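Local coordinates for protein metal-dependent hydrolase (Lactobacillus plantarum, PDB 2F6K) that probably acts as a metal-dependent decarboxylase of the amidohydrolase family, of the kind that removes carbon dioxide from aminocarboxymuconate semialdehyde, at residues H154-P162 against V171-M182; K200-L210 against Y237-Q248. One frame throughout, in Å; residues are numbered along the deposited sequence.

Interaction 1: H154-P162 against V171-M182; sequences HPNEPAILP and VPLLGFFMDTTM. With MN (manganese (II) ion), chain C.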
loop_
_atom_site.group_PDB
_atom_site.type_symbol
_atom_site.label_atom_id
_atom_site.label_comp_id
_atom_site.label_asym_id
_atom_site.label_seq_id
_atom_site.Cartn_x
_atom_site.Cartn_y
_atom_site.Cartn_z
ATOM N N HIS A 154 -3.669 17.824 -13.170
ATOM C CA HIS A 154 -2.650 17.107 -13.920
ATOM C C HIS A 154 -2.384 15.814 -13.167
ATOM O O HIS A 154 -2.071 15.813 -11.972
ATOM C CB HIS A 154 -1.356 17.900 -14.102
ATOM C CG HIS A 154 -0.494 17.357 -15.198
ATOM N ND1 HIS A 154 0.147 16.139 -15.107
ATOM C CD2 HIS A 154 -0.233 17.825 -16.443
ATOM C CE1 HIS A 154 0.766 15.882 -16.247
ATOM N NE2 HIS A 154 0.550 16.889 -17.075
ATOM N N PRO A 155 -2.514 14.685 -13.869
ATOM C CA PRO A 155 -2.293 13.391 -13.226
ATOM C C PRO A 155 -0.893 13.165 -12.689
ATOM O O PRO A 155 0.102 13.622 -13.258
ATOM C CB PRO A 155 -2.667 12.395 -14.328
ATOM C CG PRO A 155 -2.211 13.102 -15.567
ATOM C CD PRO A 155 -2.679 14.534 -15.329
ATOM N N ASN A 156 -0.848 12.474 -11.557
ATOM C CA ASN A 156 0.393 12.084 -10.915
ATOM C C ASN A 156 0.265 10.586 -10.678
ATOM O O ASN A 156 -0.837 10.025 -10.760
ATOM C CB ASN A 156 0.571 12.785 -9.573
ATOM C CG ASN A 156 1.255 14.124 -9.702
ATOM O OD1 ASN A 156 2.257 14.382 -9.035
ATOM N ND2 ASN A 156 0.719 14.992 -10.563
ATOM N N GLU A 157 1.386 9.935 -10.388
ATOM C CA GLU A 157 1.369 8.509 -10.113
ATOM C C GLU A 157 0.448 8.296 -8.923
ATOM O O GLU A 157 0.522 9.031 -7.945
ATOM C CB GLU A 157 2.779 8.021 -9.767
ATOM C CG GLU A 157 2.811 6.664 -9.073
ATOM C CD GLU A 157 4.223 6.129 -8.891
ATOM O OE1 GLU A 157 5.132 6.941 -8.602
ATOM O OE2 GLU A 157 4.419 4.898 -9.030
ATOM N N PRO A 158 -0.449 7.302 -9.003
ATOM C CA PRO A 158 -1.369 7.026 -7.892
ATOM C C PRO A 158 -0.561 6.840 -6.603
ATOM O O PRO A 158 0.535 6.270 -6.635
ATOM C CB PRO A 158 -2.060 5.742 -8.338
ATOM C CG PRO A 158 -2.099 5.899 -9.831
ATOM C CD PRO A 158 -0.716 6.411 -10.146
ATOM N N ALA A 159 -1.090 7.319 -5.476
ATOM C CA ALA A 159 -0.389 7.214 -4.196
ATOM C C ALA A 159 0.219 5.829 -3.997
ATOM O O ALA A 159 1.395 5.708 -3.657
ATOM C CB ALA A 159 -1.336 7.547 -3.044
ATOM N N ILE A 160 -0.582 4.787 -4.210
ATOM C CA ILE A 160 -0.107 3.417 -4.071
ATOM C C ILE A 160 -0.861 2.494 -5.027
ATOM O O ILE A 160 -2.033 2.726 -5.344
ATOM C CB ILE A 160 -0.300 2.886 -2.639
ATOM C CG1 ILE A 160 -1.792 2.805 -2.326
ATOM C CG2 ILE A 160 0.401 3.792 -1.636
ATOM C CD1 ILE A 160 -2.095 2.130 -1.015
ATOM N N LEU A 161 -0.179 1.441 -5.472
ATOM C CA LEU A 161 -0.753 0.466 -6.400
ATOM C C LEU A 161 -0.245 -0.939 -6.097
ATOM O O LEU A 161 0.754 -1.108 -5.401
ATOM C CB LEU A 161 -0.361 0.815 -7.838
ATOM C CG LEU A 161 -0.906 2.098 -8.454
ATOM C CD1 LEU A 161 -0.286 2.314 -9.822
ATOM C CD2 LEU A 161 -2.419 1.995 -8.555
ATOM N N PRO A 162 -0.924 -1.969 -6.624
ATOM C CA PRO A 162 -0.493 -3.351 -6.388
ATOM C C PRO A 162 0.956 -3.498 -6.862
ATOM O O PRO A 162 1.318 -3.023 -7.941
ATOM C CB PRO A 162 -1.467 -4.161 -7.234
ATOM C CG PRO A 162 -2.710 -3.340 -7.183
ATOM C CD PRO A 162 -2.178 -1.940 -7.398
ATOM N N VAL A 171 4.216 4.869 -15.658
ATOM C CA VAL A 171 3.069 5.451 -14.969
ATOM C C VAL A 171 2.075 6.216 -15.847
ATOM O O VAL A 171 0.863 6.100 -15.662
ATOM C CB VAL A 171 3.546 6.386 -13.832
ATOM C CG1 VAL A 171 2.351 7.045 -13.151
ATOM C CG2 VAL A 171 4.366 5.589 -12.830
ATOM N N PRO A 172 2.572 7.012 -16.805
ATOM C CA PRO A 172 1.679 7.778 -17.682
ATOM C C PRO A 172 0.739 6.947 -18.567
ATOM O O PRO A 172 -0.306 7.442 -18.993
ATOM C CB PRO A 172 2.648 8.620 -18.515
ATOM C CG PRO A 172 3.802 8.817 -17.595
ATOM C CD PRO A 172 3.970 7.425 -17.014
ATOM N N LEU A 173 1.112 5.699 -18.839
ATOM C CA LEU A 173 0.307 4.827 -19.691
ATOM C C LEU A 173 -1.011 4.344 -19.083
ATOM O O LEU A 173 -2.005 4.242 -19.787
ATOM C CB LEU A 173 1.136 3.622 -20.138
ATOM C CG LEU A 173 2.392 3.915 -20.971
ATOM C CD1 LEU A 173 3.020 2.597 -21.400
ATOM C CD2 LEU A 173 2.039 4.743 -22.192
ATOM N N LEU A 174 -1.026 4.045 -17.789
ATOM C CA LEU A 174 -2.244 3.582 -17.137
ATOM C C LEU A 174 -2.465 4.288 -15.790
ATOM O O LEU A 174 -3.596 4.628 -15.428
ATOM C CB LEU A 174 -2.184 2.064 -16.918
ATOM C CG LEU A 174 -3.337 1.474 -16.098
ATOM C CD1 LEU A 174 -4.633 1.570 -16.891
ATOM C CD2 LEU A 174 -3.031 0.034 -15.743
ATOM N N GLY A 175 -1.374 4.506 -15.059
ATOM C CA GLY A 175 -1.461 5.161 -13.766
ATOM C C GLY A 175 -2.088 6.544 -13.804
ATOM O O GLY A 175 -2.987 6.855 -13.012
ATOM N N PHE A 176 -1.621 7.387 -14.715
ATOM C CA PHE A 176 -2.170 8.730 -14.819
ATOM C C PHE A 176 -3.690 8.691 -14.980
ATOM O O PHE A 176 -4.413 9.409 -14.291
ATOM C CB PHE A 176 -1.543 9.470 -15.999
ATOM C CG PHE A 176 -0.213 10.103 -15.690
ATOM C CD1 PHE A 176 0.367 9.972 -14.432
ATOM C CD2 PHE A 176 0.454 10.848 -16.664
ATOM C CE1 PHE A 176 1.596 10.577 -14.146
ATOM C CE2 PHE A 176 1.684 11.456 -16.390
ATOM C CZ PHE A 176 2.255 11.323 -15.132
ATOM N N PHE A 177 -4.176 7.846 -15.882
ATOM C CA PHE A 177 -5.607 7.752 -16.101
ATOM C C PHE A 177 -6.363 7.294 -14.875
ATOM O O PHE A 177 -7.425 7.834 -14.556
ATOM C CB PHE A 177 -5.922 6.836 -17.275
ATOM C CG PHE A 177 -5.819 7.517 -18.609
ATOM C CD1 PHE A 177 -6.649 7.144 -19.658
ATOM C CD2 PHE A 177 -4.913 8.552 -18.807
ATOM C CE1 PHE A 177 -6.586 7.791 -20.883
ATOM C CE2 PHE A 177 -4.841 9.207 -20.034
ATOM C CZ PHE A 177 -5.683 8.823 -21.073
HETATM N N MSE A 178 -5.827 6.302 -14.181
HETATM C CA MSE A 178 -6.496 5.820 -12.989
HETATM C C MSE A 178 -6.575 6.952 -11.971
HETATM O O MSE A 178 -7.604 7.132 -11.309
HETATM C CB MSE A 178 -5.752 4.620 -12.408
HETATM C CG MSE A 178 -5.712 3.416 -13.352
HETATM SE SE MSE A 178 -5.056 1.769 -12.524
HETATM C CE MSE A 178 -3.229 2.315 -12.156
ATOM N N ASP A 179 -5.511 7.745 -11.871
ATOM C CA ASP A 179 -5.510 8.829 -10.900
ATOM C C ASP A 179 -6.472 9.958 -11.225
ATOM O O ASP A 179 -7.159 10.464 -10.334
ATOM C CB ASP A 179 -4.106 9.390 -10.710
ATOM C CG ASP A 179 -3.815 9.704 -9.256
ATOM O OD1 ASP A 179 -3.834 8.769 -8.427
ATOM O OD2 ASP A 179 -3.582 10.884 -8.932
ATOM N N THR A 180 -6.530 10.355 -12.491
ATOM C CA THR A 180 -7.435 11.416 -12.892
ATOM C C THR A 180 -8.855 10.959 -12.617
ATOM O O THR A 180 -9.681 11.725 -12.114
ATOM C CB THR A 180 -7.291 11.751 -14.387
ATOM O OG1 THR A 180 -6.032 12.402 -14.606
ATOM C CG2 THR A 180 -8.420 12.675 -14.845
ATOM N N THR A 181 -9.117 9.694 -12.922
ATOM C CA THR A 181 -10.438 9.130 -12.733
ATOM C C THR A 181 -10.824 9.087 -11.260
ATOM O O THR A 181 -11.946 9.455 -10.888
ATOM C CB THR A 181 -10.524 7.709 -13.310
ATOM O OG1 THR A 181 -10.029 7.702 -14.658
ATOM C CG2 THR A 181 -11.978 7.240 -13.321
HETATM N N MSE A 182 -9.901 8.635 -10.420
HETATM C CA MSE A 182 -10.190 8.559 -8.997
HETATM C C MSE A 182 -10.413 9.962 -8.439
HETATM O O MSE A 182 -11.314 10.173 -7.625
HETATM C CB MSE A 182 -9.050 7.863 -8.248
HETATM C CG MSE A 182 -8.838 6.403 -8.644
HETATM SE SE MSE A 182 -7.624 5.443 -7.437
HETATM C CE MSE A 182 -5.926 6.046 -8.141
HETATM MN MN MN C . 1.080 16.651 -19.093
HETATM O O HOH W 1 0.495 14.661 -19.314
HETATM O O HOH W 2 3.149 15.810 -18.524
#
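Pro155 and Phe176 join the loop 154-162 to the helix 171-182, beginning one residue beyond a metal ligand. His154 binds the manganese ion through NE2 at 2.1 Å, and its ND1 donates to Pro155 O at 3.1 Å, the acceptor lying in the imidazole plane, which fixes the ring's rotation. With CG anti to the carbonyl carbon (chi1 -83°), the Phe176 ring is set between Pro155 O over one face, 3.5 Å from CE1, and Pro172 CA over the other. Pro155 CG rests on Phe176 CG, and CB reaches Thr180 OG1. Replacing Phe176 by an alanine would probably open a gap beside Pro155 CG and the Pro155 carbonyl, where the ring now fits. Glu157 lays CB against Val171 CG1 at 3.5 Å. Pro158 packs CG on Gly175 O and CB on the selenomethionine methyl of Met182; its CA lies 3.1 Å from Asp179 OD1, an oxygen hydrogen-bonded to Tyr131 OH, while Asp179 OD2 is held by Thr125 and Asn126. Leu161 CD2 meets Met178 CE tip to tip at 3.7 Å. This loop follows strand 150-154 of the amidohydrolase (beta/alpha)8 (TIM) barrel; Tyr131 of strand 130-131 lies against Pro158 and Met182, and a second subunit packs on Phe177 and Met182.

Interaction 2: K200-L210 against Y237-Q248; sequences KVIIPHAGAFL and YFDVAGAVLPRQ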
loop_
_atom_site.group_PDB
_atom_site.type_symbol
_atom_site.label_atom_id
_atom_site.label_comp_id
_atom_site.label_asym_id
_atom_site.label_seq_id
_atom_site.Cartn_x
_atom_site.Cartn_y
_atom_site.Cartn_z
ATOM N N LYS A 200 -13.460 26.921 -12.966
ATOM C CA LYS A 200 -13.527 26.272 -14.265
ATOM C C LYS A 200 -12.453 25.201 -14.252
ATOM O O LYS A 200 -11.266 25.488 -14.412
ATOM C CB LYS A 200 -13.261 27.286 -15.365
ATOM C CG LYS A 200 -14.258 28.424 -15.369
ATOM C CD LYS A 200 -13.677 29.661 -16.028
ATOM C CE LYS A 200 -14.702 30.771 -16.063
ATOM N NZ LYS A 200 -15.352 30.941 -14.724
ATOM N N VAL A 201 -12.889 23.964 -14.048
ATOM C CA VAL A 201 -11.997 22.823 -13.968
ATOM C C VAL A 201 -11.707 22.149 -15.301
ATOM O O VAL A 201 -12.610 21.678 -15.988
ATOM C CB VAL A 201 -12.585 21.779 -12.999
ATOM C CG1 VAL A 201 -11.703 20.546 -12.929
ATOM C CG2 VAL A 201 -12.750 22.404 -11.633
ATOM N N ILE A 202 -10.433 22.108 -15.662
ATOM C CA ILE A 202 -10.010 21.442 -16.889
ATOM C C ILE A 202 -9.501 20.042 -16.509
ATOM O O ILE A 202 -8.528 19.916 -15.757
ATOM C CB ILE A 202 -8.843 22.195 -17.570
ATOM C CG1 ILE A 202 -9.272 23.617 -17.948
ATOM C CG2 ILE A 202 -8.373 21.422 -18.800
ATOM C CD1 ILE A 202 -8.132 24.467 -18.527
ATOM N N ILE A 203 -10.162 19.000 -17.003
ATOM C CA ILE A 203 -9.728 17.629 -16.734
ATOM C C ILE A 203 -8.938 17.180 -17.975
ATOM O O ILE A 203 -9.468 17.137 -19.084
ATOM C CB ILE A 203 -10.942 16.721 -16.465
ATOM C CG1 ILE A 203 -11.642 17.190 -15.182
ATOM C CG2 ILE A 203 -10.499 15.279 -16.316
ATOM C CD1 ILE A 203 -12.904 16.444 -14.852
ATOM N N PRO A 204 -7.653 16.847 -17.796
ATOM C CA PRO A 204 -6.756 16.420 -18.875
ATOM C C PRO A 204 -7.020 15.083 -19.553
ATOM O O PRO A 204 -7.765 14.238 -19.039
ATOM C CB PRO A 204 -5.393 16.436 -18.195
ATOM C CG PRO A 204 -5.730 15.923 -16.831
ATOM C CD PRO A 204 -6.991 16.698 -16.485
ATOM N N HIS A 205 -6.394 14.920 -20.719
ATOM C CA HIS A 205 -6.463 13.695 -21.512
ATOM C C HIS A 205 -7.871 13.192 -21.820
ATOM O O HIS A 205 -8.180 12.010 -21.639
ATOM C CB HIS A 205 -5.658 12.595 -20.811
ATOM C CG HIS A 205 -4.259 13.004 -20.463
ATOM N ND1 HIS A 205 -3.781 13.002 -19.170
ATOM C CD2 HIS A 205 -3.239 13.443 -21.238
ATOM C CE1 HIS A 205 -2.528 13.423 -19.162
ATOM N NE2 HIS A 205 -2.175 13.698 -20.404
ATOM N N ALA A 206 -8.724 14.097 -22.285
ATOM C CA ALA A 206 -10.091 13.740 -22.647
ATOM C C ALA A 206 -10.886 13.025 -21.552
ATOM O O ALA A 206 -11.732 12.174 -21.843
ATOM C CB ALA A 206 -10.073 12.897 -23.911
ATOM N N GLY A 207 -10.612 13.363 -20.297
ATOM C CA GLY A 207 -11.351 12.766 -19.193
ATOM C C GLY A 207 -10.919 11.393 -18.731
ATOM O O GLY A 207 -11.642 10.738 -17.971
ATOM N N ALA A 208 -9.742 10.960 -19.178
ATOM C CA ALA A 208 -9.208 9.654 -18.814
ATOM C C ALA A 208 -10.278 8.578 -19.002
ATOM O O ALA A 208 -10.717 8.343 -20.125
ATOM C CB ALA A 208 -8.706 9.677 -17.375
ATOM N N PHE A 209 -10.712 7.946 -17.916
ATOM C CA PHE A 209 -11.723 6.887 -17.989
ATOM C C PHE A 209 -13.156 7.350 -17.740
ATOM O O PHE A 209 -14.075 6.521 -17.697
ATOM C CB PHE A 209 -11.403 5.779 -16.982
ATOM C CG PHE A 209 -10.118 5.046 -17.261
ATOM C CD1 PHE A 209 -9.333 4.587 -16.210
ATOM C CD2 PHE A 209 -9.685 4.836 -18.570
ATOM C CE1 PHE A 209 -8.133 3.936 -16.450
ATOM C CE2 PHE A 209 -8.483 4.182 -18.822
ATOM C CZ PHE A 209 -7.702 3.731 -17.755
ATOM N N LEU A 210 -13.361 8.653 -17.562
ATOM C CA LEU A 210 -14.711 9.141 -17.309
ATOM C C LEU A 210 -15.702 8.694 -18.394
ATOM O O LEU A 210 -16.845 8.351 -18.090
ATOM C CB LEU A 210 -14.711 10.668 -17.179
ATOM C CG LEU A 210 -13.830 11.209 -16.045
ATOM C CD1 LEU A 210 -14.137 12.689 -15.801
ATOM C CD2 LEU A 210 -14.078 10.397 -14.780
ATOM N N TYR A 237 -14.377 21.300 -18.058
ATOM C CA TYR A 237 -13.692 21.378 -19.338
ATOM C C TYR A 237 -12.781 20.168 -19.517
ATOM O O TYR A 237 -12.503 19.436 -18.561
ATOM C CB TYR A 237 -12.857 22.654 -19.420
ATOM C CG TYR A 237 -13.674 23.907 -19.565
ATOM C CD1 TYR A 237 -14.466 24.376 -18.512
ATOM C CD2 TYR A 237 -13.661 24.630 -20.756
ATOM C CE1 TYR A 237 -15.224 25.537 -18.644
ATOM C CE2 TYR A 237 -14.415 25.790 -20.901
ATOM C CZ TYR A 237 -15.192 26.239 -19.842
ATOM O OH TYR A 237 -15.922 27.396 -19.988
ATOM N N PHE A 238 -12.304 19.975 -20.741
ATOM C CA PHE A 238 -11.426 18.858 -21.048
ATOM C C PHE A 238 -10.392 19.254 -22.086
ATOM O O PHE A 238 -10.737 19.873 -23.094
ATOM C CB PHE A 238 -12.232 17.695 -21.638
ATOM C CG PHE A 238 -13.300 17.162 -20.732
ATOM C CD1 PHE A 238 -12.991 16.243 -19.732
ATOM C CD2 PHE A 238 -14.619 17.585 -20.874
ATOM C CE1 PHE A 238 -13.983 15.754 -18.884
ATOM C CE2 PHE A 238 -15.615 17.108 -20.036
ATOM C CZ PHE A 238 -15.300 16.190 -19.038
ATOM N N ASP A 239 -9.125 18.925 -21.854
ATOM C CA ASP A 239 -8.138 19.202 -22.886
ATOM C C ASP A 239 -8.120 17.874 -23.650
ATOM O O ASP A 239 -8.709 16.899 -23.183
ATOM C CB ASP A 239 -6.777 19.582 -22.280
ATOM C CG ASP A 239 -5.973 18.399 -21.778
ATOM O OD1 ASP A 239 -5.212 18.604 -20.807
ATOM O OD2 ASP A 239 -6.061 17.291 -22.345
ATOM N N VAL A 240 -7.499 17.815 -24.819
ATOM C CA VAL A 240 -7.502 16.558 -25.564
ATOM C C VAL A 240 -6.119 16.051 -25.937
ATOM O O VAL A 240 -5.889 15.609 -27.067
ATOM C CB VAL A 240 -8.355 16.664 -26.861
ATOM C CG1 VAL A 240 -9.796 16.977 -26.511
ATOM C CG2 VAL A 240 -7.783 17.727 -27.787
ATOM N N ALA A 241 -5.190 16.122 -24.992
ATOM C CA ALA A 241 -3.844 15.628 -25.234
ATOM C C ALA A 241 -3.893 14.093 -25.189
ATOM O O ALA A 241 -4.785 13.513 -24.565
ATOM C CB ALA A 241 -2.892 16.162 -24.164
ATOM N N GLY A 242 -2.951 13.434 -25.860
ATOM C CA GLY A 242 -2.922 11.980 -25.845
ATOM C C GLY A 242 -3.583 11.306 -27.032
ATOM O O GLY A 242 -3.974 11.963 -28.000
ATOM N N ALA A 243 -3.715 9.984 -26.945
ATOM C CA ALA A 243 -4.316 9.179 -28.007
ATOM C C ALA A 243 -5.842 9.219 -27.942
ATOM O O ALA A 243 -6.501 8.196 -27.746
ATOM C CB ALA A 243 -3.825 7.741 -27.895
ATOM N N VAL A 244 -6.395 10.408 -28.134
ATOM C CA VAL A 244 -7.833 10.615 -28.070
ATOM C C VAL A 244 -8.635 10.044 -29.233
ATOM O O VAL A 244 -9.853 9.892 -29.126
ATOM C CB VAL A 244 -8.151 12.108 -27.970
ATOM C CG1 VAL A 244 -7.396 12.715 -26.793
ATOM C CG2 VAL A 244 -7.786 12.797 -29.275
ATOM N N LEU A 245 -7.973 9.742 -30.343
ATOM C CA LEU A 245 -8.676 9.184 -31.495
ATOM C C LEU A 245 -8.241 7.740 -31.665
ATOM O O LEU A 245 -7.123 7.382 -31.311
ATOM C CB LEU A 245 -8.360 9.982 -32.764
ATOM C CG LEU A 245 -8.770 11.465 -32.822
ATOM C CD1 LEU A 245 -8.225 12.096 -34.100
ATOM C CD2 LEU A 245 -10.294 11.592 -32.766
ATOM N N PRO A 246 -9.106 6.896 -32.242
ATOM C CA PRO A 246 -10.451 7.204 -32.738
ATOM C C PRO A 246 -11.579 6.873 -31.761
ATOM O O PRO A 246 -12.756 6.995 -32.105
ATOM C CB PRO A 246 -10.534 6.343 -33.983
ATOM C CG PRO A 246 -9.897 5.077 -33.489
ATOM C CD PRO A 246 -8.678 5.564 -32.705
ATOM N N ARG A 247 -11.232 6.466 -30.547
ATOM C CA ARG A 247 -12.261 6.096 -29.588
ATOM C C ARG A 247 -12.568 7.047 -28.433
ATOM O O ARG A 247 -13.721 7.428 -28.237
ATOM C CB ARG A 247 -11.953 4.704 -29.035
ATOM C CG ARG A 247 -12.297 3.560 -29.997
ATOM C CD ARG A 247 -11.581 2.275 -29.594
ATOM N NE ARG A 247 -10.227 2.231 -30.143
ATOM C CZ ARG A 247 -9.954 1.880 -31.396
ATOM N NH1 ARG A 247 -10.942 1.539 -32.207
ATOM N NH2 ARG A 247 -8.706 1.891 -31.848
ATOM N N GLN A 248 -11.544 7.426 -27.677
ATOM C CA GLN A 248 -11.723 8.289 -26.512
ATOM C C GLN A 248 -12.488 9.593 -26.731
ATOM O O GLN A 248 -13.558 9.782 -26.160
ATOM C CB GLN A 248 -10.372 8.609 -25.877
ATOM C CG GLN A 248 -10.494 9.101 -24.444
ATOM C CD GLN A 248 -9.177 9.577 -23.876
ATOM O OE1 GLN A 248 -9.005 9.651 -22.661
ATOM N NE2 GLN A 248 -8.238 9.908 -24.756
HETATM O O HOH W 3 -5.689 10.830 -23.773
#
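Strands 200-203 and 237-239 run parallel, 34° between their directions, with Ile202 paired to Tyr237 and Ile203 to Phe238. Tyr237 N donates to Val201 O at 2.7 Å, and Ile203 N returns a straight bond to Tyr237 O; a weak one from Asp239 N to Ile203 O follows. On one face of the sheet Ile202 CG1 meets Tyr237 CB at 4.0 Å. On the other, Ile203 CB touches Phe238 CD1, and Leu210 CD1 comes to the edge of the Phe238 ring.

At the end of strand 237-239 the Asp239 carboxylate continues the pairing. With CG between its backbone N and carbonyl carbon (chi1 78°), it turns to the loop 204-206, where OD2 accepts from His205 N at 2.9 Å and, from the opposite face, from Ala241 N at 3.0 Å, the latter closing an Asx turn. OD1 is hydrogen-bonded to ND1 of His7, a manganese ligand, so Asp239 is a second-shell residue that probably helps to orient it. Ala206 N bonds to Asp239 O at 2.9 Å, and Ala206 CB packs on Val244 CG1. Ala241 O lies in the His205 ring plane, at its edge; the nearest ring atom is about 5 Å from the manganese.

These are neighbouring TIM-barrel strands whose C-terminal ends reach the metal site. Strand 200-203 also pairs with strand 150-154, and Phe238 through its backbone with His260, just before strand 261-262; helix 171-189 lies against Ile203, and helix 248-252 covers Ala206 and Phe238.

Overall arrangement
Both contacts are buried, and both lie at successive strands of one parallel barrel, interaction 1 beyond the end of strand 150-154 and interaction 2 along strands 200-203 and 237-239. Their chemistry differs: interaction 1 is side-chain packing of a proline-rich loop on a helix, whereas interaction 2 is built on backbone hydrogen bonds extended by a carboxylate. They meet where Phe177 of helix 171-182 packs on His205 and Phe209, its CE2 3.6 Å from His205 CB. The two converge on one manganese site, interaction 1 giving a direct ligand and interaction 2 an indirect hold through the second shell. Each also touches the second subunit.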